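PDB 2E3U: K Homology domain-containing protein from Pyrococcus horikoshii, which probably binds RNA through its KH domains and is a Dim2p-type factor for pre-ribosomal RNA processing. Local coordinates for residues 106-111 / 159-164; 116-121 / 173-178. One frame throughout, in Å; residues are numbered along the deposited sequence.

Contact 1: residues 106-111 / 159-164; sequences PERAFR and GASVSV
R108 and S161 lie closest in backbone terms, their CA atoms 7.7 Å apart, so the turn of helix 106-109 meets strand 161-165 at a distance spanned by long side chains. R111 crosses it with an extended chain, CG anti to the backbone N (chi1 -169°), which carries the guanidinium to the turn that leads into the strand, where G159, with positive phi, leaves helix 149-158. There it grips one atom end-on: NH1 and NH2 of R111 each lie 2.8 Å from G159 O, which sits at the edge of the guanidinium in its plane. R111 NH2 also donates to S161 OG at 3.1 Å, while NE makes a salt bridge with E117, modelled unusually close. R108 takes a bent route to the strand further along. Its NH1 bonds V162 O at 3.0 Å, reaching that oxygen from above the carbonyl plane (57° out of it), and NH2 pairs with the carboxylate of E155, which also accepts from V162 N. A water bridges the two segments, donating to R108 O at 2.8 Å and bonded to S161 OG. Putting a leucine in place of R111 would probably deprive G159 O of the two N-H donors R111 supplies and leave the E117 carboxylate without its cationic mate. V162 turns its side chain to the other side of the strand, against V169. The joint is thus charged and hydrogen-bonded rather than apolar: two arginines, each facing a glutamate, tie a helix packed on helix 87-101 to the edge of the second KH sheet.

Contact 2: residues 116-121 / 173-178; sequences GEYLEI and GNPIQI
Y118 and G173 form an antiparallel hydrogen-bonded pair: Y118 N donates to G173 O at 2.9 Å and G173 N to Y118 O at 3.1 Å. Weaker CA-H...O contacts prolong the junction, from N174 CA to G116 O at 3.2 Å and from E117 CA to G173 O. Apolar contacts follow the start of helix 175-189. P175 CG lies 3.8 Å from Y118 CE2, and I178, with CG1 anti to its carbonyl carbon (chi1 -69°), sends CD1 to within 3.9 Å of Y118 CB. The other branch of I178 sets a methyl against a carboxylate oxygen, CG2 lying 3.4 Å from E120 OE2, while OE1 of E120 is paired with K182. Among the polar groups, N174 holds the N-cap position, and its backbone N donates to Q177 OE1 at 3.1 Å. A water lies between Q177 OE1 and E117 OE1; the other oxygen of E117 meets R111. Edge strand 118-123, paired with central strand 168-173 just where that strand passes into helix 175-189, matches the type I KH fold, with its antiparallel sheet in the order 1-3-2.

How the contacts relate
From the N terminus, a first three-stranded sheet and its helices, ending in helix 87-101, precede the pieces joined here. The chain then gives helix 106-109 and strand 118-123, runs through helices 136-144 and 149-158, and returns as strands 161-165 and 168-173 before helix 175-189. Contact 1 closes a loop of 47 residues and contact 2 one of 51; the two cross, since their segments alternate. Both reach the second sheet, contact 1 at outer strand 161-165, contact 2 joining the opposite outer strand 118-123 to the end of central strand 168-173 and the start of helix 175-189. A160 packing on Q177, with the shared salt bridge from residues 106-111, makes the junction continuous.

Contact 1: residues 106-111 / 159-164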
ATOM      1  N   PRO A 106       6.776  -6.419  -2.448  1.00 19.74           N
ATOM      2  CA  PRO A 106       6.146  -7.532  -1.741  1.00 19.48           C
ATOM      3  C   PRO A 106       6.540  -7.676  -0.269  1.00 20.02           C
ATOM      4  O   PRO A 106       5.650  -7.934   0.577  1.00 19.12           O
ATOM      5  CB  PRO A 106       6.596  -8.739  -2.548  1.00 19.90           C
ATOM      6  CG  PRO A 106       6.730  -8.175  -3.959  1.00 19.98           C
ATOM      7  CD  PRO A 106       7.428  -6.883  -3.692  1.00 19.76           C
ATOM      8  N   GLU A 107       7.840  -7.521   0.030  1.00 20.21           N
ATOM      9  CA  GLU A 107       8.352  -7.545   1.414  1.00 20.46           C
ATOM     10  C   GLU A 107       7.639  -6.528   2.309  1.00 19.24           C
ATOM     11  O   GLU A 107       7.331  -6.821   3.460  1.00 18.94           O
ATOM     12  CB  GLU A 107       9.874  -7.285   1.464  1.00 22.09           C
ATOM     13  CG  GLU A 107      10.732  -8.289   0.627  1.00 26.51           C
ATOM     14  CD  GLU A 107      11.003  -9.619   1.345  1.00 33.24           C
ATOM     15  OE1 GLU A 107      10.040 -10.165   1.947  1.00 36.36           O
ATOM     16  OE2 GLU A 107      12.172 -10.126   1.297  1.00 35.79           O
ATOM     17  N   ARG A 108       7.424  -5.329   1.769  1.00 18.82           N
ATOM     18  CA  ARG A 108       6.742  -4.214   2.444  1.00 18.50           C
ATOM     19  C   ARG A 108       5.233  -4.409   2.535  1.00 18.58           C
ATOM     20  O   ARG A 108       4.675  -4.183   3.606  1.00 18.07           O
ATOM     21  CB  ARG A 108       7.097  -2.879   1.783  1.00 18.86           C
ATOM     22  CG  ARG A 108       8.609  -2.483   2.026  1.00 20.49           C
ATOM     23  CD  ARG A 108       8.756  -1.032   2.470  1.00 20.24           C
ATOM     24  NE  ARG A 108       8.142  -0.041   1.556  1.00 20.67           N
ATOM     25  CZ  ARG A 108       7.809   1.201   1.926  1.00 21.78           C
ATOM     26  NH1 ARG A 108       7.285   2.063   1.046  1.00 23.81           N
ATOM     27  NH2 ARG A 108       8.012   1.596   3.179  1.00 19.22           N
ATOM     28  N   ALA A 109       4.582  -4.860   1.442  1.00 18.44           N
ATOM     29  CA  ALA A 109       3.147  -5.280   1.487  1.00 18.20           C
ATOM     30  C   ALA A 109       2.826  -6.370   2.525  1.00 19.12           C
ATOM     31  O   ALA A 109       1.739  -6.358   3.131  1.00 18.77           O
ATOM     32  CB  ALA A 109       2.684  -5.726   0.128  1.00 16.85           C
ATOM     33  N   PHE A 110       3.747  -7.329   2.733  1.00 20.13           N
ATOM     34  CA  PHE A 110       3.536  -8.402   3.738  1.00 20.25           C
ATOM     35  C   PHE A 110       3.369  -7.909   5.176  1.00 20.13           C
ATOM     36  O   PHE A 110       2.890  -8.655   6.040  1.00 21.28           O
ATOM     37  CB  PHE A 110       4.653  -9.443   3.725  1.00 22.02           C
ATOM     38  CG  PHE A 110       4.545 -10.465   2.625  1.00 22.67           C
ATOM     39  CD1 PHE A 110       3.345 -11.110   2.361  1.00 24.86           C
ATOM     40  CD2 PHE A 110       5.674 -10.826   1.900  1.00 27.46           C
ATOM     41  CE1 PHE A 110       3.248 -12.059   1.350  1.00 26.40           C
ATOM     42  CE2 PHE A 110       5.604 -11.797   0.877  1.00 27.83           C
ATOM     43  CZ  PHE A 110       4.391 -12.412   0.612  1.00 26.43           C
ATOM     44  N   ARG A 111       3.744  -6.667   5.447  1.00 19.02           N
ATOM     45  CA  ARG A 111       3.309  -5.992   6.689  1.00 17.98           C
ATOM     46  C   ARG A 111       1.804  -6.190   6.980  1.00 16.97           C
ATOM     47  O   ARG A 111       1.409  -6.378   8.132  1.00 16.95           O
ATOM     48  CB  ARG A 111       3.625  -4.488   6.648  1.00 17.99           C
ATOM     49  CG  ARG A 111       3.439  -3.779   8.015  1.00 18.72           C
ATOM     50  CD  ARG A 111       3.618  -2.271   7.915  1.00 16.82           C
ATOM     51  NE  ARG A 111       3.181  -1.682   9.177  1.00 12.29           N
ATOM     52  CZ  ARG A 111       3.619  -0.538   9.698  1.00 11.18           C
ATOM     53  NH1 ARG A 111       3.122  -0.176  10.861  1.00  5.42           N
ATOM     54  NH2 ARG A 111       4.549   0.227   9.071  1.00  7.81           N
ATOM     55  N   GLY A 159       5.005   5.786  11.947  1.00 18.46           N
ATOM     56  CA  GLY A 159       5.038   4.324  12.068  1.00 18.68           C
ATOM     57  C   GLY A 159       4.342   3.584  10.897  1.00 18.80           C
ATOM     58  O   GLY A 159       4.372   2.344  10.818  1.00 20.03           O
ATOM     59  N   ALA A 160       3.688   4.327  10.015  1.00 17.01           N
ATOM     60  CA  ALA A 160       3.089   3.779   8.810  1.00 16.65           C
ATOM     61  C   ALA A 160       4.132   3.584   7.670  1.00 16.13           C
ATOM     62  O   ALA A 160       5.141   4.266   7.620  1.00 15.89           O
ATOM     63  CB  ALA A 160       1.942   4.679   8.330  1.00 16.02           C
ATOM     64  N   SER A 161       3.869   2.640   6.772  1.00 16.35           N
ATOM     65  CA  SER A 161       4.623   2.504   5.535  1.00 16.63           C
ATOM     66  C   SER A 161       3.868   3.303   4.477  1.00 16.65           C
ATOM     67  O   SER A 161       2.639   3.303   4.468  1.00 16.96           O
ATOM     68  CB  SER A 161       4.692   1.034   5.122  1.00 15.86           C
ATOM     69  OG  SER A 161       5.396   0.219   6.048  1.00 17.37           O
ATOM     70  N   VAL A 162       4.601   3.941   3.567  1.00 17.44           N
ATOM     71  CA  VAL A 162       4.014   4.876   2.582  1.00 17.79           C
ATOM     72  C   VAL A 162       4.558   4.640   1.189  1.00 18.10           C
ATOM     73  O   VAL A 162       5.744   4.593   1.006  1.00 17.80           O
ATOM     74  CB  VAL A 162       4.317   6.348   2.934  1.00 17.94           C
ATOM     75  CG1 VAL A 162       3.835   7.288   1.796  1.00 15.35           C
ATOM     76  CG2 VAL A 162       3.674   6.724   4.311  1.00 15.94           C
ATOM     77  N   SER A 163       3.672   4.515   0.211  1.00 17.46           N
ATOM     78  CA  SER A 163       4.078   4.330  -1.182  1.00 18.18           C
ATOM     79  C   SER A 163       3.406   5.397  -2.076  1.00 18.96           C
ATOM     80  O   SER A 163       2.173   5.490  -2.143  1.00 17.88           O
ATOM     81  CB  SER A 163       3.679   2.918  -1.652  1.00 17.11           C
ATOM     82  OG  SER A 163       3.903   2.791  -3.031  1.00 15.89           O
ATOM     83  N   VAL A 164       4.232   6.225  -2.707  1.00 20.49           N
ATOM     84  CA  VAL A 164       3.765   7.228  -3.641  1.00 21.17           C
ATOM     85  C   VAL A 164       4.019   6.663  -5.047  1.00 22.58           C
ATOM     86  O   VAL A 164       5.137   6.347  -5.424  1.00 23.17           O
ATOM     87  CB  VAL A 164       4.459   8.588  -3.376  1.00 21.80           C
ATOM     88  CG1 VAL A 164       3.838   9.709  -4.216  1.00 21.29           C
ATOM     89  CG2 VAL A 164       4.348   8.950  -1.895  1.00 20.48           C
TER
HETATM   90  O   HOH W   1       5.724  -2.061   5.098  1.00 29.09           O

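Contact 2: residues 116-121 / 173-178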
ATOM      1  N   GLY A 116      -4.366  -5.923  13.108  1.00 26.68           N
ATOM      2  CA  GLY A 116      -4.536  -4.494  13.288  1.00 26.78           C
ATOM      3  C   GLY A 116      -3.922  -3.655  12.184  1.00 26.95           C
ATOM      4  O   GLY A 116      -3.964  -2.450  12.241  1.00 27.35           O
ATOM      5  N   GLU A 117      -3.327  -4.277  11.173  1.00 27.27           N
ATOM      6  CA  GLU A 117      -2.708  -3.488  10.098  1.00 27.63           C
ATOM      7  C   GLU A 117      -3.667  -3.419   8.914  1.00 27.27           C
ATOM      8  O   GLU A 117      -4.294  -4.428   8.553  1.00 27.65           O
ATOM      9  CB  GLU A 117      -1.356  -4.067   9.687  1.00 27.46           C
ATOM     10  CG  GLU A 117      -0.274  -3.037   9.577  1.00 29.87           C
ATOM     11  CD  GLU A 117       0.535  -2.863  10.830  1.00 30.44           C
ATOM     12  OE1 GLU A 117       0.194  -3.361  11.903  1.00 32.92           O
ATOM     13  OE2 GLU A 117       1.550  -2.191  10.747  1.00 35.33           O
ATOM     14  N   TYR A 118      -3.788  -2.225   8.337  1.00 26.21           N
ATOM     15  CA  TYR A 118      -4.728  -1.947   7.253  1.00 24.44           C
ATOM     16  C   TYR A 118      -4.009  -1.217   6.129  1.00 23.76           C
ATOM     17  O   TYR A 118      -2.909  -0.688   6.315  1.00 23.33           O
ATOM     18  CB  TYR A 118      -5.884  -1.062   7.745  1.00 24.61           C
ATOM     19  CG  TYR A 118      -6.743  -1.687   8.839  1.00 25.45           C
ATOM     20  CD1 TYR A 118      -7.976  -2.269   8.547  1.00 24.47           C
ATOM     21  CD2 TYR A 118      -6.310  -1.699  10.158  1.00 25.68           C
ATOM     22  CE1 TYR A 118      -8.755  -2.845   9.558  1.00 26.09           C
ATOM     23  CE2 TYR A 118      -7.077  -2.275  11.171  1.00 26.38           C
ATOM     24  CZ  TYR A 118      -8.286  -2.854  10.862  1.00 26.01           C
ATOM     25  OH  TYR A 118      -9.039  -3.397  11.889  1.00 28.71           O
ATOM     26  N   LEU A 119      -4.664  -1.195   4.979  1.00 22.05           N
ATOM     27  CA  LEU A 119      -4.180  -0.556   3.788  1.00 22.75           C
ATOM     28  C   LEU A 119      -5.133   0.583   3.522  1.00 22.49           C
ATOM     29  O   LEU A 119      -6.328   0.396   3.647  1.00 21.58           O
ATOM     30  CB  LEU A 119      -4.201  -1.530   2.598  1.00 21.08           C
ATOM     31  CG  LEU A 119      -3.882  -0.930   1.250  1.00 21.91           C
ATOM     32  CD1 LEU A 119      -2.464  -0.293   1.165  1.00 19.13           C
ATOM     33  CD2 LEU A 119      -4.105  -2.004   0.134  1.00 21.42           C
ATOM     34  N   GLU A 120      -4.602   1.750   3.168  1.00 23.25           N
ATOM     35  CA  GLU A 120      -5.421   2.862   2.733  1.00 25.30           C
ATOM     36  C   GLU A 120      -4.819   3.455   1.469  1.00 25.48           C
ATOM     37  O   GLU A 120      -3.669   3.849   1.471  1.00 25.66           O
ATOM     38  CB  GLU A 120      -5.604   3.937   3.842  1.00 24.92           C
ATOM     39  CG  GLU A 120      -6.116   5.311   3.286  1.00 26.67           C
ATOM     40  CD  GLU A 120      -7.068   6.086   4.195  1.00 27.97           C
ATOM     41  OE1 GLU A 120      -7.810   6.955   3.673  1.00 35.18           O
ATOM     42  OE2 GLU A 120      -7.098   5.870   5.425  1.00 31.59           O
ATOM     43  N   ILE A 121      -5.598   3.499   0.395  1.00 26.72           N
ATOM     44  CA  ILE A 121      -5.179   4.137  -0.861  1.00 28.00           C
ATOM     45  C   ILE A 121      -5.868   5.488  -1.074  1.00 28.52           C
ATOM     46  O   ILE A 121      -7.090   5.599  -1.063  1.00 27.82           O
ATOM     47  CB  ILE A 121      -5.484   3.290  -2.118  1.00 27.83           C
ATOM     48  CG1 ILE A 121      -5.244   1.796  -1.905  1.00 30.11           C
ATOM     49  CG2 ILE A 121      -4.726   3.826  -3.342  1.00 28.92           C
ATOM     50  CD1 ILE A 121      -3.856   1.417  -1.719  1.00 34.90           C
ATOM     51  N   GLY A 173      -0.581   0.560   7.997  1.00 14.46           N
ATOM     52  CA  GLY A 173      -0.430   0.949   9.373  1.00 15.18           C
ATOM     53  C   GLY A 173      -1.593   0.483  10.191  1.00 15.81           C
ATOM     54  O   GLY A 173      -2.598   0.059   9.643  1.00 15.87           O
ATOM     55  N   ASN A 174      -1.483   0.567  11.510  1.00 16.32           N
ATOM     56  CA  ASN A 174      -2.711   0.493  12.301  1.00 17.75           C
ATOM     57  C   ASN A 174      -3.514   1.796  12.053  1.00 18.92           C
ATOM     58  O   ASN A 174      -2.964   2.757  11.518  1.00 18.19           O
ATOM     59  CB  ASN A 174      -2.427   0.187  13.784  1.00 17.07           C
ATOM     60  CG  ASN A 174      -1.805   1.353  14.533  1.00 17.70           C
ATOM     61  OD1 ASN A 174      -0.998   1.159  15.444  1.00 18.93           O
ATOM     62  ND2 ASN A 174      -2.192   2.556  14.178  1.00 14.33           N
ATOM     63  N   PRO A 175      -4.821   1.829  12.407  1.00 20.02           N
ATOM     64  CA  PRO A 175      -5.600   2.997  12.001  1.00 20.70           C
ATOM     65  C   PRO A 175      -5.028   4.324  12.482  1.00 21.15           C
ATOM     66  O   PRO A 175      -5.219   5.354  11.830  1.00 22.28           O
ATOM     67  CB  PRO A 175      -6.961   2.745  12.669  1.00 21.60           C
ATOM     68  CG  PRO A 175      -7.028   1.219  12.718  1.00 21.15           C
ATOM     69  CD  PRO A 175      -5.640   0.876  13.172  1.00 19.41           C
ATOM     70  N   ILE A 176      -4.315   4.310  13.599  1.00 21.21           N
ATOM     71  CA  ILE A 176      -3.805   5.562  14.187  1.00 21.26           C
ATOM     72  C   ILE A 176      -2.601   6.042  13.392  1.00 20.30           C
ATOM     73  O   ILE A 176      -2.559   7.181  12.962  1.00 21.37           O
ATOM     74  CB  ILE A 176      -3.508   5.372  15.719  1.00 21.60           C
ATOM     75  CG1 ILE A 176      -4.827   5.335  16.476  1.00 22.66           C
ATOM     76  CG2 ILE A 176      -2.589   6.495  16.305  1.00 21.82           C
ATOM     77  CD1 ILE A 176      -4.771   4.535  17.795  1.00 26.71           C
ATOM     78  N   GLN A 177      -1.644   5.150  13.177  1.00 19.13           N
ATOM     79  CA  GLN A 177      -0.495   5.389  12.301  1.00 18.20           C
ATOM     80  C   GLN A 177      -0.904   5.912  10.919  1.00 18.12           C
ATOM     81  O   GLN A 177      -0.334   6.887  10.447  1.00 17.42           O
ATOM     82  CB  GLN A 177       0.358   4.097  12.178  1.00 18.07           C
ATOM     83  CG  GLN A 177       1.015   3.640  13.496  1.00 15.58           C
ATOM     84  CD  GLN A 177       1.644   2.284  13.405  1.00 16.34           C
ATOM     85  OE1 GLN A 177       1.289   1.453  12.548  1.00 17.76           O
ATOM     86  NE2 GLN A 177       2.582   2.027  14.288  1.00 13.58           N
ATOM     87  N   ILE A 178      -1.871   5.248  10.274  1.00 18.17           N
ATOM     88  CA  ILE A 178      -2.416   5.702   8.981  1.00 19.13           C
ATOM     89  C   ILE A 178      -2.944   7.152   9.040  1.00 20.21           C
ATOM     90  O   ILE A 178      -2.678   7.973   8.161  1.00 19.84           O
ATOM     91  CB  ILE A 178      -3.564   4.769   8.462  1.00 19.22           C
ATOM     92  CG1 ILE A 178      -3.007   3.400   8.044  1.00 18.08           C
ATOM     93  CG2 ILE A 178      -4.311   5.420   7.283  1.00 16.94           C
ATOM     94  CD1 ILE A 178      -4.092   2.407   7.600  1.00 19.46           C
TER
HETATM   95  O   HOH W   2       1.364  -1.412  13.508  1.00 46.48           O